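Local coordinates for dual specificity protein phosphatase 15 (Homo sapiens, PDB 1YZ4) that removes phosphate from phosphotyrosine, phosphoserine and phosphothreonine in proteins, and may act on MAPK13, ATF2, ERBB3, PDGFRB and SNX6, at residues I77-C80 with R81-G85; A128-P132 with G133-Q137. The protein carries 1 engineered substitution. All blocks are in the same frame, centred on the assembly; numbering follows the deposited sequence.

How the contacts relate
Contact 1 closes the C-terminal end of helix 70-82, and contact 2 opens helix 132-143 at its N-terminal end, both in the phosphatase catalytic domain. Their centres are about 26 Å apart, on opposite sides of the centre of the chain, and they do not touch. Each is partly buried. In contact 1 the buried residues are I77 and C80, while the turn after the helix is largely exposed. In contact 2 P130, N131, G133 and F134 are buried. Contact 1 is mainly backbone bonds around a glycine turn, with an asparagine amide as donor. Contact 2 uses an asparagine oxygen as acceptor, and its phenylalanine side chain lies about 8 Å from that at the predicted active-site position, against about 12 Å for I77.

Contact 1 of 2, residues I77-C80 with R81-G85; sequences IHCC and RLNGG
A Schellman motif ends helix 70-82, with G85 N donating to C80 O at 2.8 Å. The companion bond runs from G84 N to R81 O at 3.1 Å. G84 is the C-prime residue, and its positive phi (75°) favours glycine. Just before it, N83 folds its side chain back onto the last turn. N83 ND2 gives a bond of 2.6 Å to C79 O, which lies close to the plane of the N83 amide. The same ND2 is 3.5 Å from C79 SG. N83 N makes weak bonds to C79 O and C80 O, and the side chain adds a shorter, straighter bond to C79 O. Regular helical bonds join R81 N to I77 O and L82 N to H78 O.

L82 lies across the imidazole of H78. Its CG sits over the centre of one face, a CH-pi contact 3.9 Å from the ring centroid. L82 CD1 is nearest to H78 NE2. R81 runs alongside I77, with R81 CD 3.8 Å from I77 CG2. A bend at chi3 (65°) carries the R81 guanidinium to Y105 OH of helix 97-110. R81 NH1 and H78 ND1 both hydrogen-bond to that hydroxyl, and R81 NH2 hydrogen-bonds to P13 O. I77 and C80 pack on strands 87-91 and 36-40, while H78, C79 and L82 touch helix 145-157.

Contact 2 of 2, residues A128-P132 with G133-Q137; sequences ANPNP and GFRQQ
N131 meets F134 through both ends of its amide. N131 OD1 accepts from F134 N at 2.8 Å, the N-cap bond of helix 132-143. The N-H comes from above the plane of the amide carbonyl, not along a lone pair. N131 ND2 lies over one face of the F134 ring, 3.0 Å from CE2. The amide and the ring are inclined at 46°. With CG between the backbone N and the carbonyl carbon (chi1 76°), the N131 amide folds back over the start of the helix. N131 ND2 also hydrogen-bonds to D60 OD1, which would hold the amide's rotation from its other end.

The backbone of N131 is used as well. R135 N donates to N131 O at 3.1 Å, and F134 N adds a weak bond to the same oxygen. P132 O receives weak bonds from R135 N and Q136 N.

R135 turns back along the chain from the first turn. Its CG packs on P130 CG at 3.8 Å. A bend at chi3 (80°) then brings NH1 to P130 O, a hydrogen bond of 3.2 Å. That bond lies in the carbonyl plane and close to the guanidinium plane. P130 also touches the stem of F134, with CB to CB at 4.1 Å.

The F134 side chain is about 6 Å from a bound sulfate, probably from the crystallisation liquor. It is about 8 Å from the side chain of S91, an engineered serine at the predicted phosphocysteine position. F134 and P130 pack on helix 97-110, with T100 touching both. On helix 114-123, W114 and L118 meet R135, and the loop with D60, P62 and I66 adjoins N131 and F134.

Contact 1 of 2, residues I77-C80 with R81-G85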
ATOM      1  N   ILE A  77      -3.311   7.684   0.407  1.00 16.82           N
ATOM      2  CA  ILE A  77      -3.607   7.004  -0.851  1.00 17.24           C
ATOM      3  C   ILE A  77      -4.893   7.482  -1.516  1.00 18.32           C
ATOM      4  O   ILE A  77      -4.914   7.771  -2.714  1.00 17.96           O
ATOM      5  CB  ILE A  77      -3.706   5.479  -0.639  1.00 15.74           C
ATOM      6  CG1 ILE A  77      -2.317   4.920  -0.306  1.00 13.32           C
ATOM      7  CG2 ILE A  77      -4.287   4.805  -1.890  1.00 11.40           C
ATOM      8  CD1 ILE A  77      -2.338   3.512   0.272  1.00 11.84           C
ATOM      9  N   HIS A  78      -5.964   7.559  -0.736  1.00 18.02           N
ATOM     10  CA  HIS A  78      -7.250   7.980  -1.262  1.00 17.49           C
ATOM     11  C   HIS A  78      -7.179   9.387  -1.850  1.00 17.15           C
ATOM     12  O   HIS A  78      -7.605   9.615  -2.987  1.00 17.65           O
ATOM     13  CB  HIS A  78      -8.303   7.923  -0.162  1.00 18.22           C
ATOM     14  CG  HIS A  78      -9.687   7.674  -0.669  1.00 16.67           C
ATOM     15  ND1 HIS A  78     -10.023   6.547  -1.389  1.00 19.91           N
ATOM     16  CD2 HIS A  78     -10.826   8.393  -0.543  1.00 18.47           C
ATOM     17  CE1 HIS A  78     -11.309   6.582  -1.683  1.00 19.16           C
ATOM     18  NE2 HIS A  78     -11.821   7.693  -1.180  1.00 19.46           N
ATOM     19  N   CYS A  79      -6.632  10.322  -1.080  1.00 17.16           N
ATOM     20  CA  CYS A  79      -6.504  11.702  -1.532  1.00 16.56           C
ATOM     21  C   CYS A  79      -5.769  11.729  -2.870  1.00 17.56           C
ATOM     22  O   CYS A  79      -6.188  12.410  -3.816  1.00 16.62           O
ATOM     23  CB  CYS A  79      -5.736  12.535  -0.500  1.00 15.09           C
ATOM     24  SG  CYS A  79      -5.282  14.199  -1.072  1.00 17.45           S
ATOM     25  N   CYS A  80      -4.672  10.983  -2.945  1.00 12.14           N
ATOM     26  CA  CYS A  80      -3.897  10.919  -4.173  1.00 13.70           C
ATOM     27  C   CYS A  80      -4.726  10.379  -5.351  1.00 16.92           C
ATOM     28  O   CYS A  80      -4.746  10.968  -6.438  1.00 15.58           O
ATOM     29  CB  CYS A  80      -2.664  10.040  -3.956  1.00 12.35           C
ATOM     30  SG  CYS A  80      -1.878   9.443  -5.468  1.00 13.98           S
ATOM     31  N   ARG A  81      -5.418   9.268  -5.135  1.00 16.05           N
ATOM     32  CA  ARG A  81      -6.213   8.672  -6.204  1.00 19.51           C
ATOM     33  C   ARG A  81      -7.367   9.551  -6.703  1.00 18.95           C
ATOM     34  O   ARG A  81      -7.497   9.801  -7.902  1.00 19.22           O
ATOM     35  CB  ARG A  81      -6.776   7.314  -5.756  1.00 17.21           C
ATOM     36  CG  ARG A  81      -5.726   6.299  -5.372  1.00 14.42           C
ATOM     37  CD  ARG A  81      -6.355   4.943  -5.104  1.00 14.93           C
ATOM     38  NE  ARG A  81      -6.947   4.374  -6.313  1.00 16.67           N
ATOM     39  CZ  ARG A  81      -8.145   3.794  -6.360  1.00 14.93           C
ATOM     40  NH1 ARG A  81      -8.889   3.704  -5.262  1.00  8.02           N
ATOM     41  NH2 ARG A  81      -8.592   3.294  -7.501  1.00 13.16           N
ATOM     42  N   LEU A  82      -8.195  10.027  -5.784  1.00 20.08           N
ATOM     43  CA  LEU A  82      -9.340  10.837  -6.166  1.00 20.56           C
ATOM     44  C   LEU A  82      -8.961  12.207  -6.716  1.00 20.63           C
ATOM     45  O   LEU A  82      -9.813  12.924  -7.243  1.00 21.78           O
ATOM     46  CB  LEU A  82     -10.303  10.978  -4.982  1.00 20.61           C
ATOM     47  CG  LEU A  82     -10.671   9.677  -4.251  1.00 21.58           C
ATOM     48  CD1 LEU A  82     -11.872   9.946  -3.368  1.00 23.48           C
ATOM     49  CD2 LEU A  82     -10.987   8.558  -5.237  1.00 20.01           C
ATOM     50  N   ASN A  83      -7.684  12.564  -6.611  1.00 19.85           N
ATOM     51  CA  ASN A  83      -7.216  13.843  -7.125  1.00 17.71           C
ATOM     52  C   ASN A  83      -6.338  13.669  -8.359  1.00 18.67           C
ATOM     53  O   ASN A  83      -5.533  14.544  -8.687  1.00 18.47           O
ATOM     54  CB  ASN A  83      -6.465  14.616  -6.045  1.00 19.17           C
ATOM     55  CG  ASN A  83      -7.400  15.267  -5.040  1.00 20.65           C
ATOM     56  OD1 ASN A  83      -8.124  16.213  -5.367  1.00 13.68           O
ATOM     57  ND2 ASN A  83      -7.393  14.758  -3.809  1.00 19.06           N
ATOM     58  N   GLY A  84      -6.495  12.529  -9.030  1.00 18.80           N
ATOM     59  CA  GLY A  84      -5.757  12.259 -10.256  1.00 19.11           C
ATOM     60  C   GLY A  84      -4.284  11.890 -10.191  1.00 20.54           C
ATOM     61  O   GLY A  84      -3.564  12.077 -11.171  1.00 22.16           O
ATOM     62  N   GLY A  85      -3.824  11.362  -9.060  1.00 20.34           N
ATOM     63  CA  GLY A  85      -2.424  10.982  -8.956  1.00 16.61           C
ATOM     64  C   GLY A  85      -2.233   9.478  -9.019  1.00 17.92           C
ATOM     65  O   GLY A  85      -3.159   8.741  -9.356  1.00 16.63           O
TER

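Contact 2 of 2, residues A128-P132 with G133-Q137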
ATOM      1  N   ALA A 128       3.264 -11.672  -2.836  1.00 10.46           N
ATOM      2  CA  ALA A 128       2.528 -11.006  -1.759  1.00 11.96           C
ATOM      3  C   ALA A 128       2.343 -11.899  -0.544  1.00 13.95           C
ATOM      4  O   ALA A 128       1.754 -12.979  -0.639  1.00 14.50           O
ATOM      5  CB  ALA A 128       1.178 -10.539  -2.261  1.00 11.15           C
ATOM      6  N   ASN A 129       2.827 -11.440   0.606  1.00 12.28           N
ATOM      7  CA  ASN A 129       2.707 -12.241   1.811  1.00 12.30           C
ATOM      8  C   ASN A 129       3.033 -11.479   3.093  1.00 11.81           C
ATOM      9  O   ASN A 129       4.187 -11.383   3.512  1.00 10.88           O
ATOM     10  CB  ASN A 129       3.595 -13.489   1.669  1.00  8.21           C
ATOM     11  CG  ASN A 129       3.733 -14.271   2.965  1.00 13.15           C
ATOM     12  OD1 ASN A 129       2.826 -14.287   3.803  1.00 14.19           O
ATOM     13  ND2 ASN A 129       4.874 -14.944   3.127  1.00  8.50           N
ATOM     14  N   PRO A 130       2.011 -10.898   3.726  1.00 15.65           N
ATOM     15  CA  PRO A 130       2.275 -10.166   4.969  1.00 14.49           C
ATOM     16  C   PRO A 130       2.612 -11.158   6.082  1.00 15.38           C
ATOM     17  O   PRO A 130       2.091 -12.274   6.102  1.00 13.04           O
ATOM     18  CB  PRO A 130       0.969  -9.403   5.205  1.00 12.53           C
ATOM     19  CG  PRO A 130      -0.048 -10.226   4.511  1.00 13.99           C
ATOM     20  CD  PRO A 130       0.641 -10.655   3.248  1.00 11.56           C
ATOM     21  N   ASN A 131       3.494 -10.762   6.996  1.00 16.97           N
ATOM     22  CA  ASN A 131       3.884 -11.658   8.081  1.00 16.77           C
ATOM     23  C   ASN A 131       2.687 -12.011   8.983  1.00 15.92           C
ATOM     24  O   ASN A 131       1.698 -11.274   9.045  1.00 16.16           O
ATOM     25  CB  ASN A 131       5.046 -11.047   8.892  1.00 12.94           C
ATOM     26  CG  ASN A 131       4.604  -9.929   9.828  1.00 17.39           C
ATOM     27  OD1 ASN A 131       3.712 -10.122  10.663  1.00 21.48           O
ATOM     28  ND2 ASN A 131       5.242  -8.757   9.708  1.00  8.48           N
ATOM     29  N   PRO A 132       2.764 -13.151   9.692  1.00 17.92           N
ATOM     30  CA  PRO A 132       1.691 -13.608  10.585  1.00 17.97           C
ATOM     31  C   PRO A 132       1.080 -12.527  11.480  1.00 18.04           C
ATOM     32  O   PRO A 132      -0.139 -12.470  11.646  1.00 17.55           O
ATOM     33  CB  PRO A 132       2.372 -14.709  11.395  1.00 18.51           C
ATOM     34  CG  PRO A 132       3.330 -15.284  10.409  1.00 19.43           C
ATOM     35  CD  PRO A 132       3.929 -14.050   9.788  1.00 16.22           C
ATOM     36  N   GLY A 133       1.926 -11.672  12.051  1.00 15.40           N
ATOM     37  CA  GLY A 133       1.430 -10.622  12.924  1.00 13.25           C
ATOM     38  C   GLY A 133       0.624  -9.559  12.205  1.00 12.54           C
ATOM     39  O   GLY A 133      -0.366  -9.048  12.735  1.00  9.70           O
ATOM     40  N   PHE A 134       1.042  -9.220  10.991  1.00 12.40           N
ATOM     41  CA  PHE A 134       0.328  -8.207  10.221  1.00 13.67           C
ATOM     42  C   PHE A 134      -1.024  -8.739   9.753  1.00 12.74           C
ATOM     43  O   PHE A 134      -1.967  -7.977   9.560  1.00 12.80           O
ATOM     44  CB  PHE A 134       1.159  -7.765   9.006  1.00 11.23           C
ATOM     45  CG  PHE A 134       2.424  -7.044   9.371  1.00  9.74           C
ATOM     46  CD1 PHE A 134       2.669  -6.655  10.687  1.00  9.21           C
ATOM     47  CD2 PHE A 134       3.363  -6.731   8.395  1.00  9.27           C
ATOM     48  CE1 PHE A 134       3.831  -5.964  11.021  1.00  9.28           C
ATOM     49  CE2 PHE A 134       4.524  -6.041   8.718  1.00 10.41           C
ATOM     50  CZ  PHE A 134       4.761  -5.656  10.033  1.00  9.73           C
ATOM     51  N   ARG A 135      -1.116 -10.051   9.577  1.00 14.48           N
ATOM     52  CA  ARG A 135      -2.363 -10.654   9.131  1.00 17.72           C
ATOM     53  C   ARG A 135      -3.412 -10.546  10.235  1.00 16.85           C
ATOM     54  O   ARG A 135      -4.590 -10.313   9.959  1.00 16.96           O
ATOM     55  CB  ARG A 135      -2.102 -12.108   8.704  1.00 18.01           C
ATOM     56  CG  ARG A 135      -0.992 -12.178   7.639  1.00 21.01           C
ATOM     57  CD  ARG A 135      -0.502 -13.578   7.319  1.00 20.83           C
ATOM     58  NE  ARG A 135      -1.388 -14.295   6.413  1.00 24.09           N
ATOM     59  CZ  ARG A 135      -1.050 -14.697   5.191  1.00 23.29           C
ATOM     60  NH1 ARG A 135       0.159 -14.451   4.707  1.00 25.21           N
ATOM     61  NH2 ARG A 135      -1.921 -15.368   4.457  1.00 27.96           N
ATOM     62  N   GLN A 136      -2.971 -10.676  11.487  1.00 18.59           N
ATOM     63  CA  GLN A 136      -3.867 -10.570  12.639  1.00 18.67           C
ATOM     64  C   GLN A 136      -4.342  -9.135  12.751  1.00 18.11           C
ATOM     65  O   GLN A 136      -5.524  -8.877  13.003  1.00 13.61           O
ATOM     66  CB  GLN A 136      -3.145 -10.966  13.929  1.00 22.16           C
ATOM     67  CG  GLN A 136      -2.757 -12.435  13.988  1.00 33.71           C
ATOM     68  CD  GLN A 136      -2.138 -12.830  15.316  1.00 39.08           C
ATOM     69  OE1 GLN A 136      -1.023 -12.416  15.651  1.00 42.25           O
ATOM     70  NE2 GLN A 136      -2.864 -13.633  16.084  1.00 43.52           N
ATOM     71  N   GLN A 137      -3.405  -8.206  12.564  1.00 15.56           N
ATOM     72  CA  GLN A 137      -3.712  -6.789  12.617  1.00 14.82           C
ATOM     73  C   GLN A 137      -4.697  -6.468  11.496  1.00 16.49           C
ATOM     74  O   GLN A 137      -5.561  -5.601  11.647  1.00 13.81           O
ATOM     75  CB  GLN A 137      -2.431  -5.961  12.474  1.00 14.17           C
ATOM     76  CG  GLN A 137      -1.505  -6.086  13.672  1.00 10.24           C
ATOM     77  CD  GLN A 137      -0.269  -5.209  13.568  1.00 13.18           C
ATOM     78  OE1 GLN A 137      -0.356  -4.021  13.248  1.00 10.43           O
ATOM     79  NE2 GLN A 137       0.889  -5.788  13.859  1.00 10.54           N
TER